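Local coordinates for protein MATE family efflux transporter (Vibrio cholerae, PDB 6IDP) that probably exports drugs across the membrane as a MATE-family multidrug transporter whose conformation changes in an H+-dependent way, at residues V25-S30 / V169-N174; A141-M146 / V202-V207. All coordinates share one frame; numbering follows the deposited sequence.

Contact 1. Residues V25-S30 / V169-N174; sequences VLSLMS and VTSVLN
Ser171 supplies nearly all of its helix's share of the contact, pressing its short side chain against the backbone of Ser27 and Leu28; its CA lies 5.5 Å from Leu28 CA, a close helix-helix approach. Walking along 169-174, Thr170 comes first, with its hydroxyl turned back to Leu166 O of its own helix. Next is Ser171. Its CB comes 3.3 Å from Ser27 O, and its OG lies as close to the CA of Leu28, 3.3 Å away, alongside the backbone rather than in a bond to it. The torsion explains this: OG stands beside the backbone N, opposite the carbonyl carbon (chi1 -65°), where it hydrogen-bonds Met167 O one turn earlier. The Leu28 N is 3.4 Å from Ser171 OG, but the angle is too poor for a hydrogen bond. The OG atoms of Ser27 and Ser171 approach to 3.5 Å and likewise form no bond with each other. The single proton of Ser27 OG is instead shared among carbonyl oxygens, Gly24 O the strongest partner, Phe23 O another and Met167 O, across the contact, a weak one. Both hydroxyls thus spend their polarity mainly on their own helices, consistent with the close approach of the backbones, where only short side chains intervene. Further along, Asn174 ND2 hydrogen-bonds Thr196 OG1 of helix 189-213. Helix 5-39 therefore meets helix 161-184 on one flank, while Val25 and Met29 pack on helices 281-299 and 263-279; helix 189-213 lies against Thr170, Leu173 and Asn174, and bound monoolein touches Leu28 and Asn174.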
loop_
_atom_site.group_PDB
_atom_site.type_symbol
_atom_site.label_atom_id
_atom_site.label_comp_id
_atom_site.label_asym_id
_atom_site.label_seq_id
_atom_site.Cartn_x
_atom_site.Cartn_y
_atom_site.Cartn_z
ATOM N N VAL A 25 4.224 -6.138 7.456
ATOM C CA VAL A 25 4.770 -4.982 6.755
ATOM C C VAL A 25 6.190 -4.667 7.230
ATOM O O VAL A 25 7.078 -4.400 6.421
ATOM C CB VAL A 25 3.869 -3.744 6.942
ATOM C CG1 VAL A 25 4.543 -2.494 6.394
ATOM C CG2 VAL A 25 2.531 -3.965 6.265
ATOM N N LEU A 26 6.398 -4.716 8.545
ATOM C CA LEU A 26 7.708 -4.459 9.138
ATOM C C LEU A 26 8.763 -5.465 8.686
ATOM O O LEU A 26 9.899 -5.091 8.391
ATOM C CB LEU A 26 7.612 -4.469 10.665
ATOM C CG LEU A 26 7.032 -3.219 11.326
ATOM C CD1 LEU A 26 6.821 -3.450 12.812
ATOM C CD2 LEU A 26 7.942 -2.026 11.096
ATOM N N SER A 27 8.388 -6.740 8.645
ATOM C CA SER A 27 9.297 -7.780 8.178
ATOM C C SER A 27 9.627 -7.549 6.709
ATOM O O SER A 27 10.762 -7.743 6.274
ATOM C CB SER A 27 8.685 -9.168 8.378
ATOM O OG SER A 27 7.546 -9.347 7.554
ATOM N N LEU A 28 8.617 -7.119 5.958
ATOM C CA LEU A 28 8.766 -6.812 4.543
ATOM C C LEU A 28 9.768 -5.680 4.307
ATOM O O LEU A 28 10.656 -5.792 3.461
ATOM C CB LEU A 28 7.404 -6.452 3.942
ATOM C CG LEU A 28 7.356 -5.986 2.489
ATOM C CD1 LEU A 28 8.026 -7.003 1.588
ATOM C CD2 LEU A 28 5.915 -5.750 2.058
ATOM N N MET A 29 9.630 -4.594 5.060
ATOM C CA MET A 29 10.511 -3.442 4.890
ATOM C C MET A 29 11.923 -3.712 5.404
ATOM O O MET A 29 12.875 -3.052 4.996
ATOM C CB MET A 29 9.925 -2.216 5.592
ATOM C CG MET A 29 8.567 -1.794 5.065
ATOM S SD MET A 29 7.891 -0.407 5.991
ATOM C CE MET A 29 7.814 -1.106 7.634
ATOM N N SER A 30 12.049 -4.683 6.304
ATOM C CA SER A 30 13.354 -5.074 6.824
ATOM C C SER A 30 14.183 -5.757 5.742
ATOM O O SER A 30 15.382 -5.504 5.616
ATOM C CB SER A 30 13.205 -5.993 8.039
ATOM O OG SER A 30 12.709 -5.282 9.160
ATOM N N VAL A 169 7.812 -14.889 6.982
ATOM C CA VAL A 169 8.532 -16.059 6.489
ATOM C C VAL A 169 9.197 -15.794 5.140
ATOM O O VAL A 169 10.377 -16.087 4.956
ATOM C CB VAL A 169 7.597 -17.278 6.365
ATOM C CG1 VAL A 169 8.317 -18.436 5.692
ATOM C CG2 VAL A 169 7.088 -17.689 7.738
ATOM N N THR A 170 8.443 -15.230 4.200
ATOM C CA THR A 170 8.983 -14.951 2.874
ATOM C C THR A 170 10.042 -13.848 2.920
ATOM O O THR A 170 10.985 -13.859 2.131
ATOM C CB THR A 170 7.871 -14.560 1.877
ATOM O OG1 THR A 170 7.179 -13.400 2.355
ATOM C CG2 THR A 170 6.882 -15.707 1.701
ATOM N N SER A 171 9.885 -12.905 3.846
ATOM C CA SER A 171 10.865 -11.834 4.026
ATOM C C SER A 171 12.211 -12.380 4.489
ATOM O O SER A 171 13.257 -12.001 3.965
ATOM C CB SER A 171 10.363 -10.797 5.033
ATOM O OG SER A 171 9.223 -10.118 4.543
ATOM N N VAL A 172 12.174 -13.264 5.481
ATOM C CA VAL A 172 13.382 -13.897 5.995
ATOM C C VAL A 172 13.991 -14.804 4.935
ATOM O O VAL A 172 15.202 -14.778 4.701
ATOM C CB VAL A 172 13.096 -14.712 7.276
ATOM C CG1 VAL A 172 14.206 -15.722 7.536
ATOM C CG2 VAL A 172 12.926 -13.785 8.465
ATOM N N LEU A 173 13.141 -15.592 4.284
ATOM C CA LEU A 173 13.593 -16.513 3.249
ATOM C C LEU A 173 14.249 -15.760 2.091
ATOM O O LEU A 173 15.288 -16.178 1.581
ATOM C CB LEU A 173 12.424 -17.366 2.747
ATOM C CG LEU A 173 12.763 -18.567 1.865
ATOM C CD1 LEU A 173 13.870 -19.398 2.496
ATOM C CD2 LEU A 173 11.526 -19.421 1.630
ATOM N N ASN A 174 13.652 -14.642 1.689
ATOM C CA ASN A 174 14.213 -13.827 0.614
ATOM C C ASN A 174 15.527 -13.177 1.035
ATOM O O ASN A 174 16.427 -12.989 0.216
ATOM C CB ASN A 174 13.213 -12.753 0.174
ATOM C CG ASN A 174 13.485 -12.239 -1.230
ATOM O OD1 ASN A 174 14.591 -12.372 -1.754
ATOM N ND2 ASN A 174 12.473 -11.632 -1.840
#

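Contact 2. Residues A141-M146 / V202-V207. With OLC ((2R)-2,3-dihydroxypropyl (9Z)-octadec-9-enoate), chain R; OLC ((2R)-2,3-dihydroxypropyl (9Z)-octadec-9-enoate), chain B; OLC ((2R)-2,3-dihydroxypropyl (9Z)-octadec-9-enoate), chain K.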
loop_
_atom_site.group_PDB
_atom_site.type_symbol
_atom_site.label_atom_id
_atom_site.label_comp_id
_atom_site.label_asym_id
_atom_site.label_seq_id
_atom_site.Cartn_x
_atom_site.Cartn_y
_atom_site.Cartn_z
ATOM N N ALA A 141 7.078 -10.554 -10.150
ATOM C CA ALA A 141 5.940 -9.668 -9.942
ATOM C C ALA A 141 4.632 -10.455 -9.992
ATOM O O ALA A 141 3.715 -10.199 -9.211
ATOM C CB ALA A 141 5.935 -8.554 -10.979
ATOM N N TRP A 142 4.554 -11.414 -10.910
ATOM C CA TRP A 142 3.360 -12.239 -11.044
ATOM C C TRP A 142 3.182 -13.125 -9.818
ATOM O O TRP A 142 2.085 -13.235 -9.274
ATOM C CB TRP A 142 3.426 -13.099 -12.310
ATOM C CG TRP A 142 2.169 -13.890 -12.552
ATOM C CD1 TRP A 142 1.086 -13.504 -13.288
ATOM C CD2 TRP A 142 1.863 -15.197 -12.048
ATOM N NE1 TRP A 142 0.129 -14.488 -13.276
ATOM C CE2 TRP A 142 0.580 -15.538 -12.521
ATOM C CE3 TRP A 142 2.550 -16.112 -11.242
ATOM C CZ2 TRP A 142 -0.030 -16.757 -12.217
ATOM C CZ3 TRP A 142 1.942 -17.319 -10.941
ATOM C CH2 TRP A 142 0.666 -17.630 -11.427
ATOM N N THR A 143 4.271 -13.757 -9.396
ATOM C CA THR A 143 4.254 -14.630 -8.229
ATOM C C THR A 143 3.873 -13.845 -6.969
ATOM O O THR A 143 3.119 -14.334 -6.132
ATOM C CB THR A 143 5.623 -15.315 -8.028
ATOM O OG1 THR A 143 6.015 -15.956 -9.247
ATOM C CG2 THR A 143 5.555 -16.352 -6.923
ATOM N N GLY A 144 4.390 -12.623 -6.853
ATOM C CA GLY A 144 4.072 -11.759 -5.730
ATOM C C GLY A 144 2.622 -11.316 -5.722
ATOM O O GLY A 144 1.988 -11.253 -4.668
ATOM N N ALA A 145 2.098 -11.007 -6.904
ATOM C CA ALA A 145 0.705 -10.604 -7.049
ATOM C C ALA A 145 -0.236 -11.731 -6.629
ATOM O O ALA A 145 -1.221 -11.492 -5.933
ATOM C CB ALA A 145 0.422 -10.183 -8.482
ATOM N N MET A 146 0.082 -12.954 -7.051
ATOM C CA MET A 146 -0.730 -14.122 -6.730
ATOM C C MET A 146 -0.744 -14.422 -5.236
ATOM O O MET A 146 -1.791 -14.749 -4.676
ATOM C CB MET A 146 -0.230 -15.351 -7.492
ATOM C CG MET A 146 -0.394 -15.259 -8.992
ATOM S SD MET A 146 -2.085 -14.887 -9.485
ATOM C CE MET A 146 -2.979 -16.244 -8.726
ATOM N N VAL A 202 7.405 -20.207 -2.226
ATOM C CA VAL A 202 7.247 -20.988 -1.008
ATOM C C VAL A 202 6.013 -20.519 -0.241
ATOM O O VAL A 202 5.274 -21.328 0.321
ATOM C CB VAL A 202 8.498 -20.889 -0.113
ATOM C CG1 VAL A 202 8.229 -21.472 1.267
ATOM C CG2 VAL A 202 9.668 -21.600 -0.769
ATOM N N GLY A 203 5.786 -19.207 -0.241
ATOM C CA GLY A 203 4.604 -18.644 0.385
ATOM C C GLY A 203 3.327 -19.149 -0.262
ATOM O O GLY A 203 2.356 -19.463 0.425
ATOM N N ILE A 204 3.331 -19.229 -1.589
ATOM C CA ILE A 204 2.173 -19.712 -2.329
ATOM C C ILE A 204 1.920 -21.187 -2.033
ATOM O O ILE A 204 0.780 -21.602 -1.814
ATOM C CB ILE A 204 2.350 -19.512 -3.848
ATOM C CG1 ILE A 204 2.232 -18.029 -4.200
ATOM C CG2 ILE A 204 1.312 -20.310 -4.626
ATOM C CD1 ILE A 204 2.374 -17.740 -5.675
ATOM N N ALA A 205 2.996 -21.968 -2.011
ATOM C CA ALA A 205 2.905 -23.396 -1.733
ATOM C C ALA A 205 2.312 -23.671 -0.351
ATOM O O ALA A 205 1.724 -24.725 -0.124
ATOM C CB ALA A 205 4.275 -24.046 -1.860
ATOM N N ILE A 206 2.469 -22.721 0.566
ATOM C CA ILE A 206 1.976 -22.890 1.929
ATOM C C ILE A 206 0.536 -22.399 2.100
ATOM O O ILE A 206 -0.279 -23.069 2.735
ATOM C CB ILE A 206 2.882 -22.156 2.944
ATOM C CG1 ILE A 206 4.267 -22.804 2.985
ATOM C CG2 ILE A 206 2.260 -22.176 4.334
ATOM C CD1 ILE A 206 5.240 -22.115 3.915
ATOM N N VAL A 207 0.220 -21.242 1.525
ATOM C CA VAL A 207 -1.070 -20.604 1.785
ATOM C C VAL A 207 -2.215 -21.203 0.961
ATOM O O VAL A 207 -3.354 -21.253 1.425
ATOM C CB VAL A 207 -1.001 -19.074 1.530
ATOM C CG1 VAL A 207 -0.833 -18.760 0.047
ATOM C CG2 VAL A 207 -2.232 -18.378 2.098
HETATM C C18 OLC R . 3.311 -16.090 -15.454
HETATM C C10 OLC R . 6.659 -13.110 -21.873
HETATM C C9 OLC R . 6.919 -13.393 -23.169
HETATM C C17 OLC R . 4.579 -15.264 -15.411
HETATM C C11 OLC R . 7.779 -12.805 -20.902
HETATM C C8 OLC R . 8.340 -13.410 -23.693
HETATM C C16 OLC R . 4.530 -14.208 -16.494
HETATM C C12 OLC R . 7.279 -11.861 -19.828
HETATM C C7 OLC R . 8.327 -13.694 -25.180
HETATM C C15 OLC R . 5.918 -13.656 -16.750
HETATM C C13 OLC R . 7.317 -12.547 -18.478
HETATM C C6 OLC R . 9.603 -13.174 -25.804
HETATM C C14 OLC R . 5.903 -12.848 -18.030
HETATM C C5 OLC R . 9.292 -12.523 -27.134
HETATM C C18 OLC B . 3.979 -10.830 -0.096
HETATM C C10 OLC B . 2.098 -4.064 -0.615
HETATM C C9 OLC B . 1.275 -3.438 0.251
HETATM C C17 OLC B . 3.105 -9.955 -0.968
HETATM C C11 OLC B . 1.546 -4.710 -1.866
HETATM C C8 OLC B . -0.212 -3.374 -0.019
HETATM C C16 OLC B . 3.734 -9.814 -2.338
HETATM C C12 OLC B . 2.635 -5.502 -2.559
HETATM C C15 OLC B . 3.393 -8.463 -2.931
HETATM C C13 OLC B . 3.325 -6.401 -1.556
HETATM C C14 OLC B . 4.226 -7.383 -2.274
HETATM C C18 OLC K . 7.850 -25.563 1.136
HETATM C C17 OLC K . 6.599 -26.024 0.419
HETATM C C16 OLC K . 5.700 -26.771 1.380
HETATM C C12 OLC K . 1.232 -28.840 1.923
HETATM C C15 OLC K . 4.431 -27.188 0.671
HETATM C C13 OLC K . 2.235 -28.294 0.928
HETATM C C14 OLC K . 3.471 -27.817 1.660
#
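Two torsions aim Ile204 at helix 124-156: CG1 stands beside the backbone N and opposite the carbonyl carbon (chi1 -72°), and CD1 is then fully extended away from CA (chi2 -179°). The outstretched CD1 methyl settles against Thr143, 3.7 Å from its CG2 and 3.5 Å from its backbone O. The Thr143 and Ile204 side chains cross obliquely, methyl against methyl, with CD1 also lying against the Thr143 carbonyl oxygen, while Thr143 OG1 is turned to Ala139 O of its own helix. Met146 adds the other wall, its CB lying 4.0 Å from Ile204 CD1. Beyond CB, the methionine chain bends at chi2 and chi3 and leads away from Ile204, bringing its CG over one face of the Trp142 ring, toward the rim. The opposite face of that indole carries the terminal methyl of a monoolein tail, chain R C18, 3.8 Å from Trp142 CD2. The ring is therefore sandwiched between protein and lipid, and its NE1 is tied to Gly99 O of helix 84-111. Other acyl chains line different sides of the two helices: a second monoolein (chain B) runs by Gly144 O, and a third (chain K) places C17 3.8 Å from the CB of Ala205. Leu147, one turn on from Thr143, also touches Ile204. No hydrogen bond spans the two segments; their mutual burial is only 112 Å² and rests on the one isoleucine methyl. Such apolar helix-helix packing, fringed by acyl chains, belongs to the transmembrane helical bundle of the MATE fold.

Helix 161-184 mediates between the two contacts, whose centres lie 14 Å apart on the same side of the chain's centre. It supplies a segment of contact 1 and follows helix 124-156 and precedes helix 189-213, the two helices of contact 2. Direct touching is apolar: Leu173 CD2 is 3.7 Å from Val202 CG2, and Thr170 CG2 is 3.9 Å from the CA of Gly203. The segments alternate along the chain. Contact 1 joins helices farther apart in sequence than contact 2 does. Monoolein borders both, touching Leu28 in contact 1 and, in contact 2, with a tail's terminal methyl packed over one face of the Trp142 ring.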